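Local coordinates for protein pectate lyase II (PDB 2QY1) that probably cleaves pectate, the polygalacturonate of plant cell walls, by beta-elimination, at residues 65-70 against 87-92; 114-119 against 153-158; 262-267 against 285-290; 230-235 against 252-257. The protein carries 2 engineered substitutions. One frame throughout, in Å; residues are numbered along the deposited sequence. Where two conformers were deposited one is given.

Overall arrangement
The four contacts occur along one right-handed parallel beta-helix, mostly between strands of successive coils. Contacts 1 and 2 share a four-stranded parallel sheet in the order 65-69, 87-91, 116-119, 155-158; their centres are 10 Å apart and Arg89 of contact 1 forms a salt bridge with Glu119 of contact 2. Contact 4 (230-235 with 252-257) follows along the chain, its centre 18 Å from that of contact 2. Contact 3 (262-267 with 285-290) comes last, centred 7 Å from contact 4 and touching it through Thr254. Contacts 1 and 3 lie on opposite sides of the chain's centre, 33 Å apart between centres, so the set samples much of the helix's length.

Contact 1 of 4, residues 65-70 against 87-92; sequences TVQIKN and GIRVVG
Arg89 and Gln67 stand side by side on adjacent parallel strands, pointing the same way on the face that also carries Thr65, Lys69 and Val91. From its base outward, the arginine meets several different partners. Arg89 CB packs on Thr65 CG2 at 3.9 Å and lies 3.7 Å from Val66 O, the carbonyl that accepts the arginine's own backbone N-H. CG stays anti to the backbone N (chi1 -158°), and the chain then runs extended to NE, which carries Arg89 CD past Gln67 OE1 at 3.2 Å. At the tip, Arg89 NH2 offers a weak but straight hydrogen bond to that same oxygen, Gln67 OE1, at 3.4 Å. The oxygen is met at the guanidinium edge, while the amide plane is turned 43° from the guanidinium plane; the bend of Gln67 at chi2 brings the amide over. The stronger hold on the tip is the salt bridge from NE to Glu119 on the next strand, so the arginine links its own strand firmly to 116-119 and, weakly, to 65-69. Farther along, Val91 CG1 touches Lys69 CB at 3.7 Å. Backbone hydrogen bonds run from Val66 N to Gly87 O through to Asn70 N and Val91 O, and Asn70 OD1 is held by Ser123. The other face of this edge pair of the beta-helix sheet turns inward: Val66 and Ile68 pack against helix 23-32, which covers the end of the solenoid, Ile68 and Ile88 also meet strand 74-78, and Ile88 and Val90 lie on strand 97-105.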
loop_
_atom_site.group_PDB
_atom_site.type_symbol
_atom_site.label_atom_id
_atom_site.label_comp_id
_atom_site.label_asym_id
_atom_site.label_seq_id
_atom_site.Cartn_x
_atom_site.Cartn_y
_atom_site.Cartn_z
ATOM N N THR A 65 -3.182 7.398 15.345
ATOM C CA THR A 65 -2.403 6.302 14.769
ATOM C C THR A 65 -2.072 5.221 15.798
ATOM O O THR A 65 -1.466 5.501 16.840
ATOM C CB THR A 65 -1.097 6.840 14.122
ATOM O OG1 THR A 65 -1.425 7.876 13.188
ATOM C CG2 THR A 65 -0.322 5.730 13.390
ATOM N N VAL A 66 -2.486 3.993 15.500
ATOM C CA VAL A 66 -2.134 2.834 16.314
ATOM C C VAL A 66 -0.714 2.388 15.951
ATOM O O VAL A 66 -0.365 2.301 14.772
ATOM C CB VAL A 66 -3.142 1.675 16.112
ATOM C CG1 VAL A 66 -2.702 0.431 16.866
ATOM C CG2 VAL A 66 -4.527 2.089 16.571
ATOM N N GLN A 67 0.103 2.114 16.965
ATOM C CA GLN A 67 1.497 1.731 16.740
ATOM C C GLN A 67 1.767 0.299 17.189
ATOM O O GLN A 67 1.524 -0.049 18.350
ATOM C CB GLN A 67 2.441 2.664 17.501
ATOM C CG GLN A 67 1.941 4.089 17.687
ATOM C CD GLN A 67 2.761 5.098 16.924
ATOM O OE1 GLN A 67 2.581 5.294 15.724
ATOM N NE2 GLN A 67 3.668 5.756 17.624
ATOM N N ILE A 68 2.263 -0.523 16.267
ATOM C CA ILE A 68 2.872 -1.803 16.618
ATOM C C ILE A 68 4.382 -1.609 16.505
ATOM O O ILE A 68 4.926 -1.545 15.403
ATOM C CB ILE A 68 2.421 -2.962 15.693
ATOM C CG1 ILE A 68 0.907 -3.171 15.771
ATOM C CG2 ILE A 68 3.152 -4.260 16.060
ATOM C CD1 ILE A 68 0.356 -4.072 14.658
ATOM N N LYS A 69 5.047 -1.495 17.649
ATOM C CA LYS A 69 6.472 -1.187 17.675
ATOM C C LYS A 69 7.262 -2.268 18.401
ATOM O O LYS A 69 7.012 -2.548 19.575
ATOM C CB LYS A 69 6.700 0.180 18.327
ATOM C CG LYS A 69 8.153 0.637 18.364
ATOM C CD LYS A 69 8.208 2.151 18.478
ATOM C CE LYS A 69 9.576 2.643 18.889
ATOM N NZ LYS A 69 9.543 4.097 19.210
ATOM N N ASN A 70 8.218 -2.864 17.690
ATOM C CA ASN A 70 9.071 -3.925 18.240
ATOM C C ASN A 70 8.284 -5.100 18.819
ATOM O O ASN A 70 8.676 -5.694 19.827
ATOM C CB ASN A 70 10.062 -3.364 19.273
ATOM C CG ASN A 70 11.398 -2.991 18.658
ATOM O OD1 ASN A 70 11.474 -2.153 17.756
ATOM N ND2 ASN A 70 12.464 -3.620 19.146
ATOM N N GLY A 87 -5.131 5.539 11.621
ATOM C CA GLY A 87 -4.172 4.767 10.837
ATOM C C GLY A 87 -3.417 3.754 11.674
ATOM O O GLY A 87 -3.584 3.692 12.896
ATOM N N ILE A 88 -2.587 2.955 11.007
ATOM C CA ILE A 88 -1.802 1.907 11.663
ATOM C C ILE A 88 -0.345 2.023 11.233
ATOM O O ILE A 88 -0.047 2.251 10.055
ATOM C CB ILE A 88 -2.326 0.483 11.337
ATOM C CG1 ILE A 88 -3.776 0.312 11.807
ATOM C CG2 ILE A 88 -1.441 -0.592 11.987
ATOM C CD1 ILE A 88 -4.501 -0.864 11.155
ATOM N N ARG A 89 0.550 1.857 12.198
ATOM C CA ARG A 89 1.977 1.947 11.957
ATOM C C ARG A 89 2.688 0.712 12.507
ATOM O O ARG A 89 2.485 0.337 13.661
ATOM C CB ARG A 89 2.497 3.202 12.642
ATOM C CG ARG A 89 3.786 3.734 12.116
ATOM C CD ARG A 89 4.128 4.973 12.924
ATOM N NE ARG A 89 5.502 5.397 12.724
ATOM C CZ ARG A 89 6.210 6.088 13.608
ATOM N NH1 ARG A 89 7.456 6.427 13.324
ATOM N NH2 ARG A 89 5.677 6.436 14.775
ATOM N N VAL A 90 3.512 0.078 11.677
ATOM C CA VAL A 90 4.350 -1.042 12.120
ATOM C C VAL A 90 5.811 -0.619 12.005
ATOM O O VAL A 90 6.288 -0.293 10.920
ATOM C CB VAL A 90 4.087 -2.337 11.314
ATOM C CG1 VAL A 90 4.943 -3.477 11.846
ATOM C CG2 VAL A 90 2.611 -2.721 11.372
ATOM N N VAL A 91 6.520 -0.619 13.130
ATOM C CA VAL A 91 7.837 0.009 13.167
ATOM C C VAL A 91 8.904 -0.792 13.940
ATOM O O VAL A 91 8.618 -1.432 14.960
ATOM C CB VAL A 91 7.723 1.516 13.617
ATOM C CG1 VAL A 91 7.022 1.645 14.952
ATOM C CG2 VAL A 91 9.073 2.221 13.633
ATOM N N GLY A 92 10.123 -0.772 13.409
ATOM C CA GLY A 92 11.281 -1.362 14.072
ATOM C C GLY A 92 11.361 -2.870 13.946
ATOM O O GLY A 92 10.996 -3.438 12.914
#

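Contact 2 of 4, residues 114-119 against 153-158; sequences DSISLE and GGIDMK
The carboxylates of Asp114 and Asp156 converge with their planes 79° apart, close to perpendicular. Asp114 has two conformers; in one of them its OD1 lies 3.2 Å from Asp156 OD2, two acceptors not bonded to each other, and a water may bridge them. Both the approach and the bridge hold for that conformer alone and remain uncertain. Asp152 adds a third acid beside Asp114, while the other oxygen of Asp156, OD1, accepts the backbone N-H of Leu179, which helps fix the rotation of that carboxylate. At the far end of the same face, Glu119 and Lys158 run alongside each other in the same direction. Lys158 CE comes within 3.5 Å of Glu119 OE1, but Lys158 NZ stays 4.0 Å from that oxygen, beyond a salt bridge. Glu119 OE2, already paired with Arg89, also accepts Ser117 OG at 2.8 Å, the hydroxyl arriving from above the carboxylate plane. These are neighbouring rungs of a parallel beta-helix, and the gathering of acids on the outer face is consistent with the acidic cluster that binds calcium in family 1 pectate lyases. Beneath, the inward face is apolar. Leu118 and Met157 lie side by side, CB of Leu118 3.8 Å from CB of Met157, and Leu118 CD1 meets Met157 CE at 4.1 Å. Ile116 CD1 packs loosely on Ile155 CG1, the two lying against strands 129-137 and 164-174 respectively. Five backbone hydrogen bonds join the segments, among them the nearly straight one from Asp156 N to Ile116 O at 2.8 Å, and Tyr174 OH binds both Gly153 O and Ser115 OG.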
loop_
_atom_site.group_PDB
_atom_site.type_symbol
_atom_site.label_atom_id
_atom_site.label_comp_id
_atom_site.label_asym_id
_atom_site.label_seq_id
_atom_site.Cartn_x
_atom_site.Cartn_y
_atom_site.Cartn_z
ATOM N N ASP A 114 -0.916 9.097 7.806
ATOM C CA ASP A 114 -0.592 7.839 7.134
ATOM C C ASP A 114 -1.601 6.763 7.516
ATOM O O ASP A 114 -1.908 6.579 8.694
ATOM C CB ASP A 114 0.835 7.382 7.462
ATOM C CG ASP A 114 1.508 6.666 6.295
ATOM O OD1 ASP A 114 2.704 6.939 6.048
ATOM O OD2 ASP A 114 0.854 5.837 5.624
ATOM N N SER A 115 -2.117 6.070 6.507
ATOM C CA SER A 115 -3.150 5.051 6.693
ATOM C C SER A 115 -2.552 3.738 7.185
ATOM O O SER A 115 -2.894 3.258 8.263
ATOM C CB SER A 115 -3.955 4.844 5.408
ATOM O OG SER A 115 -4.698 6.004 5.078
ATOM N N ILE A 116 -1.669 3.157 6.382
ATOM C CA ILE A 116 -0.943 1.953 6.773
ATOM C C ILE A 116 0.529 2.193 6.458
ATOM O O ILE A 116 0.906 2.344 5.294
ATOM C CB ILE A 116 -1.485 0.688 6.056
ATOM C CG1 ILE A 116 -2.949 0.435 6.449
ATOM C CG2 ILE A 116 -0.610 -0.533 6.366
ATOM C CD1 ILE A 116 -3.679 -0.587 5.573
ATOM N N SER A 117 1.348 2.253 7.503
ATOM C CA SER A 117 2.756 2.587 7.348
ATOM C C SER A 117 3.655 1.541 7.981
ATOM O O SER A 117 3.484 1.186 9.148
ATOM C CB SER A 117 3.050 3.962 7.955
ATOM O OG SER A 117 4.438 4.247 7.923
ATOM N N LEU A 118 4.617 1.062 7.198
ATOM C CA LEU A 118 5.612 0.110 7.663
ATOM C C LEU A 118 6.972 0.790 7.609
ATOM O O LEU A 118 7.349 1.341 6.577
ATOM C CB LEU A 118 5.608 -1.137 6.769
ATOM C CG LEU A 118 4.255 -1.724 6.345
ATOM C CD1 LEU A 118 4.450 -2.881 5.360
ATOM C CD2 LEU A 118 3.428 -2.172 7.550
ATOM N N GLU A 119 7.711 0.767 8.714
ATOM C CA GLU A 119 8.977 1.503 8.753
ATOM C C GLU A 119 10.094 0.857 9.557
ATOM O O GLU A 119 9.928 0.512 10.730
ATOM C CB GLU A 119 8.763 2.956 9.205
ATOM C CG GLU A 119 7.581 3.168 10.138
ATOM C CD GLU A 119 7.203 4.628 10.275
ATOM O OE1 GLU A 119 8.094 5.446 10.580
ATOM O OE2 GLU A 119 6.009 4.951 10.083
ATOM N N GLY A 153 0.098 9.253 3.110
ATOM C CA GLY A 153 0.234 8.008 2.364
ATOM C C GLY A 153 -0.853 6.994 2.634
ATOM O O GLY A 153 -1.490 7.015 3.687
ATOM N N GLY A 154 -1.072 6.107 1.667
ATOM C CA GLY A 154 -2.095 5.074 1.790
ATOM C C GLY A 154 -1.504 3.813 2.382
ATOM O O GLY A 154 -1.769 3.475 3.539
ATOM N N ILE A 155 -0.698 3.118 1.583
ATOM C CA ILE A 155 -0.041 1.897 2.027
ATOM C C ILE A 155 1.455 2.055 1.770
ATOM O O ILE A 155 1.936 1.830 0.657
ATOM C CB ILE A 155 -0.638 0.642 1.333
ATOM C CG1 ILE A 155 -2.137 0.537 1.648
ATOM C CG2 ILE A 155 0.102 -0.627 1.776
ATOM C CD1 ILE A 155 -2.940 -0.265 0.655
ATOM N N ASP A 156 2.175 2.460 2.813
ATOM C CA ASP A 156 3.569 2.887 2.686
ATOM C C ASP A 156 4.552 1.977 3.403
ATOM O O ASP A 156 4.223 1.377 4.429
ATOM C CB ASP A 156 3.740 4.304 3.244
ATOM C CG ASP A 156 3.020 5.355 2.425
ATOM O OD1 ASP A 156 2.561 5.056 1.302
ATOM O OD2 ASP A 156 2.928 6.496 2.910
ATOM N N MET A 157 5.763 1.890 2.855
ATOM C CA MET A 157 6.891 1.289 3.560
ATOM C C MET A 157 8.204 2.005 3.222
ATOM O O MET A 157 8.365 2.556 2.130
ATOM C CB MET A 157 6.976 -0.229 3.324
ATOM C CG MET A 157 7.276 -0.672 1.899
ATOM S SD MET A 157 6.831 -2.407 1.619
ATOM C CE MET A 157 5.067 -2.283 1.381
ATOM N N LYS A 158 9.129 2.007 4.176
ATOM C CA LYS A 158 10.397 2.710 4.012
ATOM C C LYS A 158 11.489 2.125 4.901
ATOM O O LYS A 158 11.208 1.368 5.833
ATOM C CB LYS A 158 10.224 4.205 4.314
ATOM C CG LYS A 158 9.799 4.513 5.745
ATOM C CD LYS A 158 9.727 6.009 5.989
ATOM C CE LYS A 158 8.986 6.317 7.281
ATOM N NZ LYS A 158 8.572 7.748 7.342
HETATM O O HOH W 1 4.650 7.633 4.488
#

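Contact 3 of 4, residues 262-267 against 285-290; sequences GYWDLI and PYANAT
In the late coils of the parallel beta-helix, Trp264 of strand 263-267 reaches across to Ala287 and Ala289 around the short strand 287-288. The segments do not pair through their backbones; even their nearest CA atoms, those of Trp264 and Ala289, are 8.9 Å apart, and the indole spans the gap. Its CG occupies the position between the backbone N and the carbonyl carbon (chi1 44°), the direction that takes the ring toward the alanines. At the outer end of the six-membered ring, Trp264 CH2 meets Ala287 CB at 3.9 Å, with Ala287 O at the ring edge 3.8 Å from the same carbon. Ala289 CB approaches the ring obliquely, 3.8 Å from Trp264 NE1, and also lies 4.2 Å from Leu266 CD1, so one methyl group serves two side chains two residues apart on the strand. The chain reverses at Ala289 in an inverse gamma turn. The indole N-H is engaged elsewhere, in a weak hydrogen bond to Ile293 O. Asn288 leaves the alanines in the opposite sense, and its OD1 is bound by Thr254 OG1 and Arg256 NH2. Val253 lies against both Trp264 and Ala289, and Ile241 against Trp264 and Leu266. Strand 287-288 runs antiparallel to 245-255, a departure from the parallel coils, and the large aromatic ring with small alanines around it forms apolar packing at the C-terminal end of a beta-helix.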
loop_
_atom_site.group_PDB
_atom_site.type_symbol
_atom_site.label_atom_id
_atom_site.label_comp_id
_atom_site.label_asym_id
_atom_site.label_seq_id
_atom_site.Cartn_x
_atom_site.Cartn_y
_atom_site.Cartn_z
ATOM N N GLY A 262 14.657 3.861 -12.443
ATOM C CA GLY A 262 14.352 2.468 -12.131
ATOM C C GLY A 262 13.925 1.740 -13.391
ATOM O O GLY A 262 13.719 2.363 -14.434
ATOM N N TYR A 263 13.775 0.420 -13.289
ATOM C CA TYR A 263 13.574 -0.433 -14.463
ATOM C C TYR A 263 12.377 -1.365 -14.303
ATOM O O TYR A 263 11.881 -1.568 -13.192
ATOM C CB TYR A 263 14.849 -1.237 -14.753
ATOM C CG TYR A 263 16.098 -0.385 -14.821
ATOM C CD1 TYR A 263 16.508 0.192 -16.022
ATOM C CD2 TYR A 263 16.863 -0.141 -13.678
ATOM C CE1 TYR A 263 17.652 0.984 -16.085
ATOM C CE2 TYR A 263 18.006 0.653 -13.731
ATOM C CZ TYR A 263 18.393 1.211 -14.936
ATOM O OH TYR A 263 19.524 1.994 -14.993
ATOM N N TRP A 264 11.911 -1.923 -15.420
ATOM C CA TRP A 264 10.731 -2.787 -15.407
ATOM C C TRP A 264 10.792 -3.966 -16.374
ATOM O O TRP A 264 11.359 -3.868 -17.466
ATOM C CB TRP A 264 9.450 -1.977 -15.649
ATOM C CG TRP A 264 9.551 -0.966 -16.751
ATOM C CD1 TRP A 264 9.484 -1.201 -18.091
ATOM C CD2 TRP A 264 9.728 0.448 -16.600
ATOM N NE1 TRP A 264 9.611 -0.023 -18.791
ATOM C CE2 TRP A 264 9.760 1.005 -17.898
ATOM C CE3 TRP A 264 9.858 1.299 -15.493
ATOM C CZ2 TRP A 264 9.922 2.377 -18.122
ATOM C CZ3 TRP A 264 10.021 2.663 -15.716
ATOM C CH2 TRP A 264 10.048 3.187 -17.020
ATOM N N ASP A 265 10.203 -5.078 -15.941
ATOM C CA ASP A 265 10.020 -6.271 -16.756
ATOM C C ASP A 265 8.517 -6.413 -17.006
ATOM O O ASP A 265 7.750 -6.740 -16.094
ATOM C CB ASP A 265 10.574 -7.498 -16.018
ATOM C CG ASP A 265 10.777 -8.703 -16.927
ATOM O OD1 ASP A 265 10.103 -8.808 -17.972
ATOM O OD2 ASP A 265 11.616 -9.563 -16.584
ATOM N N LEU A 266 8.108 -6.141 -18.242
ATOM C CA LEU A 266 6.692 -6.090 -18.610
ATOM C C LEU A 266 6.256 -7.335 -19.373
ATOM O O LEU A 266 6.890 -7.720 -20.354
ATOM C CB LEU A 266 6.407 -4.840 -19.453
ATOM C CG LEU A 266 6.473 -3.460 -18.784
ATOM C CD1 LEU A 266 6.687 -2.371 -19.825
ATOM C CD2 LEU A 266 5.221 -3.176 -17.974
ATOM N N ILE A 267 5.180 -7.970 -18.906
ATOM C CA ILE A 267 4.594 -9.123 -19.600
ATOM C C ILE A 267 3.081 -9.191 -19.387
ATOM O O ILE A 267 2.592 -8.994 -18.270
ATOM C CB ILE A 267 5.212 -10.498 -19.168
ATOM C CG1 ILE A 267 6.624 -10.363 -18.578
ATOM C CG2 ILE A 267 5.211 -11.481 -20.344
ATOM C CD1 ILE A 267 6.659 -10.117 -17.074
ATOM N N PRO A 285 16.679 12.827 -15.138
ATOM C CA PRO A 285 16.368 11.859 -16.195
ATOM C C PRO A 285 15.057 11.112 -15.943
ATOM O O PRO A 285 14.700 10.855 -14.789
ATOM C CB PRO A 285 17.554 10.886 -16.143
ATOM C CG PRO A 285 18.085 11.010 -14.756
ATOM C CD PRO A 285 17.905 12.456 -14.407
ATOM N N TYR A 286 14.353 10.778 -17.022
ATOM C CA TYR A 286 13.073 10.078 -16.927
ATOM C C TYR A 286 12.889 9.039 -18.036
ATOM O O TYR A 286 13.622 9.033 -19.029
ATOM C CB TYR A 286 11.909 11.080 -16.943
ATOM C CG TYR A 286 11.483 11.530 -18.329
ATOM C CD1 TYR A 286 12.159 12.555 -18.991
ATOM C CD2 TYR A 286 10.397 10.933 -18.974
ATOM C CE1 TYR A 286 11.768 12.970 -20.262
ATOM C CE2 TYR A 286 10.000 11.339 -20.243
ATOM C CZ TYR A 286 10.689 12.357 -20.880
ATOM O OH TYR A 286 10.297 12.763 -22.138
ATOM N N ALA A 287 11.897 8.173 -17.853
ATOM C CA ALA A 287 11.493 7.205 -18.868
ATOM C C ALA A 287 9.989 6.956 -18.811
ATOM O O ALA A 287 9.401 6.891 -17.727
ATOM C CB ALA A 287 12.259 5.899 -18.699
ATOM N N ASN A 288 9.377 6.838 -19.985
ATOM C CA ASN A 288 7.973 6.459 -20.117
ATOM C C ASN A 288 7.857 5.188 -20.954
ATOM O O ASN A 288 8.396 5.118 -22.060
ATOM C CB ASN A 288 7.163 7.584 -20.774
ATOM C CG ASN A 288 6.855 8.738 -19.823
ATOM O OD1 ASN A 288 6.909 8.598 -18.598
ATOM N ND2 ASN A 288 6.512 9.888 -20.396
ATOM N N ALA A 289 7.151 4.190 -20.428
ATOM C CA ALA A 289 6.943 2.925 -21.138
ATOM C C ALA A 289 5.835 3.048 -22.190
ATOM O O ALA A 289 4.851 2.304 -22.165
ATOM C CB ALA A 289 6.631 1.808 -20.147
ATOM N N THR A 290 6.014 3.988 -23.119
ATOM C CA THR A 290 4.993 4.333 -24.115
ATOM C C THR A 290 4.628 3.149 -25.016
ATOM O O THR A 290 3.475 3.008 -25.429
ATOM C CB THR A 290 5.434 5.555 -24.965
ATOM O OG1 THR A 290 5.785 6.639 -24.094
ATOM C CG2 THR A 290 4.320 6.017 -25.896
#

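Contact 4 of 4, residues 230-235 against 252-257; sequences GINVRM and PVTSRD. With PO4 (phosphate ion), chain C.
Ser255 OG donates a 2.6 Å hydrogen bond to Val233 O, the shortest polar bond between the segments, and the same hydroxyl is bound by Gly262 N. Its torsion (chi1 180°) sets OG anti to the backbone N and aims it at the carbonyl. This side-chain bond follows the last backbone bond, Val233 N to Thr254 O. Before that point the strands pair in parallel, through Ile231 N to Pro252 O and Thr254 N to Ile231 O. On the inward face, Ile231 CD1 and Val253 CG2 pack at 4.3 Å near Ile241. On the other face, the side chains of Asn232 and Arg256 cross at about a right angle, and Arg256 NE reaches Thr254 OG1 at 3.1 Å; that hydroxyl is also bound by Ala287 O, and Arg256 NH2 by Gly278 O. Arg234, bent at chi2 and chi3, lays one face of its guanidinium beneath Arg256 O, 3.0 Å above the plane, with Asp257 CB over the same face. Its edge grips a phosphate with two bonds, Arg234 NH1 to O1 at 2.8 Å and NH2 to O4, the latter almost straight at 176°. Arg234 NE is held by Ser258 OG, whereas Arg256 O merely lies over the face. Arg212 lies close to the NH2 end. The phosphate probably came from the crystallisation liquor, and Asp257 OD2 lies only 3.4 Å from its O3; even so, the two bonds suggest that the spot can accept an anion, and any link to an acidic polysaccharide substrate is only a possibility.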
loop_
_atom_site.group_PDB
_atom_site.type_symbol
_atom_site.label_atom_id
_atom_site.label_comp_id
_atom_site.label_asym_id
_atom_site.label_seq_id
_atom_site.Cartn_x
_atom_site.Cartn_y
_atom_site.Cartn_z
ATOM N N GLY A 230 1.310 6.406 -12.596
ATOM C CA GLY A 230 0.987 5.115 -11.991
ATOM C C GLY A 230 2.163 4.496 -11.261
ATOM O O GLY A 230 2.594 4.994 -10.216
ATOM N N ILE A 231 2.673 3.397 -11.812
ATOM C CA ILE A 231 3.851 2.727 -11.271
ATOM C C ILE A 231 5.077 3.574 -11.594
ATOM O O ILE A 231 5.404 3.786 -12.765
ATOM C CB ILE A 231 4.021 1.301 -11.857
ATOM C CG1 ILE A 231 2.793 0.437 -11.546
ATOM C CG2 ILE A 231 5.297 0.643 -11.327
ATOM C CD1 ILE A 231 2.596 -0.733 -12.501
ATOM N N ASN A 232 5.740 4.061 -10.550
ATOM C CA ASN A 232 6.921 4.903 -10.705
ATOM C C ASN A 232 8.138 4.231 -10.074
ATOM O O ASN A 232 8.305 4.252 -8.853
ATOM C CB ASN A 232 6.669 6.286 -10.087
ATOM C CG ASN A 232 7.668 7.335 -10.548
ATOM O OD1 ASN A 232 8.542 7.070 -11.376
ATOM N ND2 ASN A 232 7.537 8.542 -10.011
ATOM N N VAL A 233 8.975 3.624 -10.915
ATOM C CA VAL A 233 10.128 2.854 -10.449
ATOM C C VAL A 233 11.390 3.708 -10.525
ATOM O O VAL A 233 11.714 4.250 -11.577
ATOM C CB VAL A 233 10.316 1.550 -11.261
ATOM C CG1 VAL A 233 11.301 0.632 -10.563
ATOM C CG2 VAL A 233 8.986 0.832 -11.445
ATOM N N ARG A 234 12.104 3.809 -9.407
ATOM C CA ARG A 234 13.193 4.776 -9.260
ATOM C C ARG A 234 14.380 4.201 -8.491
ATOM O O ARG A 234 14.269 3.148 -7.859
ATOM C CB ARG A 234 12.673 6.031 -8.545
ATOM C CG ARG A 234 11.684 6.859 -9.360
ATOM C CD ARG A 234 10.650 7.542 -8.477
ATOM N NE ARG A 234 11.200 8.701 -7.776
ATOM C CZ ARG A 234 10.475 9.709 -7.296
ATOM N NH1 ARG A 234 9.155 9.725 -7.443
ATOM N NH2 ARG A 234 11.076 10.717 -6.676
ATOM N N MET A 235 15.511 4.903 -8.562
ATOM C CA MET A 235 16.724 4.574 -7.797
ATOM C C MET A 235 17.232 3.137 -7.973
ATOM O O MET A 235 17.592 2.470 -6.998
ATOM C CB MET A 235 16.534 4.896 -6.305
ATOM C CG MET A 235 16.362 6.377 -5.981
ATOM S SD MET A 235 17.616 7.462 -6.708
ATOM C CE MET A 235 19.132 6.810 -6.004
ATOM N N PRO A 252 1.237 5.333 -16.875
ATOM C CA PRO A 252 0.982 4.102 -16.119
ATOM C C PRO A 252 2.246 3.399 -15.634
ATOM O O PRO A 252 2.266 2.859 -14.526
ATOM C CB PRO A 252 0.215 3.220 -17.114
ATOM C CG PRO A 252 0.518 3.787 -18.456
ATOM C CD PRO A 252 0.689 5.255 -18.242
ATOM N N VAL A 253 3.284 3.406 -16.465
ATOM C CA VAL A 253 4.580 2.850 -16.096
ATOM C C VAL A 253 5.644 3.878 -16.453
ATOM O O VAL A 253 5.830 4.216 -17.627
ATOM C CB VAL A 253 4.858 1.496 -16.800
ATOM C CG1 VAL A 253 6.250 0.989 -16.462
ATOM C CG2 VAL A 253 3.811 0.457 -16.408
ATOM N N THR A 254 6.330 4.386 -15.435
ATOM C CA THR A 254 7.291 5.468 -15.628
ATOM C C THR A 254 8.433 5.405 -14.615
ATOM O O THR A 254 8.369 4.661 -13.635
ATOM C CB THR A 254 6.598 6.864 -15.568
ATOM O OG1 THR A 254 7.549 7.897 -15.858
ATOM C CG2 THR A 254 5.967 7.121 -14.192
ATOM N N SER A 255 9.485 6.171 -14.889
ATOM C CA SER A 255 10.531 6.454 -13.917
ATOM C C SER A 255 10.839 7.944 -13.976
ATOM O O SER A 255 11.305 8.437 -15.000
ATOM C CB SER A 255 11.790 5.650 -14.216
ATOM O OG SER A 255 12.791 5.945 -13.258
ATOM N N ARG A 256 10.573 8.659 -12.885
ATOM C CA ARG A 256 10.735 10.116 -12.868
ATOM C C ARG A 256 11.012 10.693 -11.479
ATOM O O ARG A 256 10.582 10.136 -10.470
ATOM C CB ARG A 256 9.503 10.799 -13.482
ATOM C CG ARG A 256 8.171 10.453 -12.805
ATOM C CD ARG A 256 7.003 11.135 -13.495
ATOM N NE ARG A 256 6.898 10.740 -14.899
ATOM C CZ ARG A 256 6.214 11.407 -15.825
ATOM N NH1 ARG A 256 5.561 12.518 -15.511
ATOM N NH2 ARG A 256 6.188 10.960 -17.075
ATOM N N ASP A 257 11.746 11.806 -11.461
ATOM C CA ASP A 257 11.953 12.656 -10.270
ATOM C C ASP A 257 12.976 12.170 -9.235
ATOM O O ASP A 257 13.134 12.786 -8.175
ATOM C CB ASP A 257 10.616 13.019 -9.604
ATOM C CG ASP A 257 9.740 13.882 -10.494
ATOM O OD1 ASP A 257 10.241 14.891 -11.031
ATOM O OD2 ASP A 257 8.546 13.552 -10.658
HETATM P P PO4 C . 8.161 13.186 -6.397
HETATM O O1 PO4 C . 7.566 11.998 -7.116
HETATM O O2 PO4 C . 7.217 13.652 -5.312
HETATM O O3 PO4 C . 8.367 14.311 -7.388
HETATM O O4 PO4 C . 9.488 12.802 -5.779
#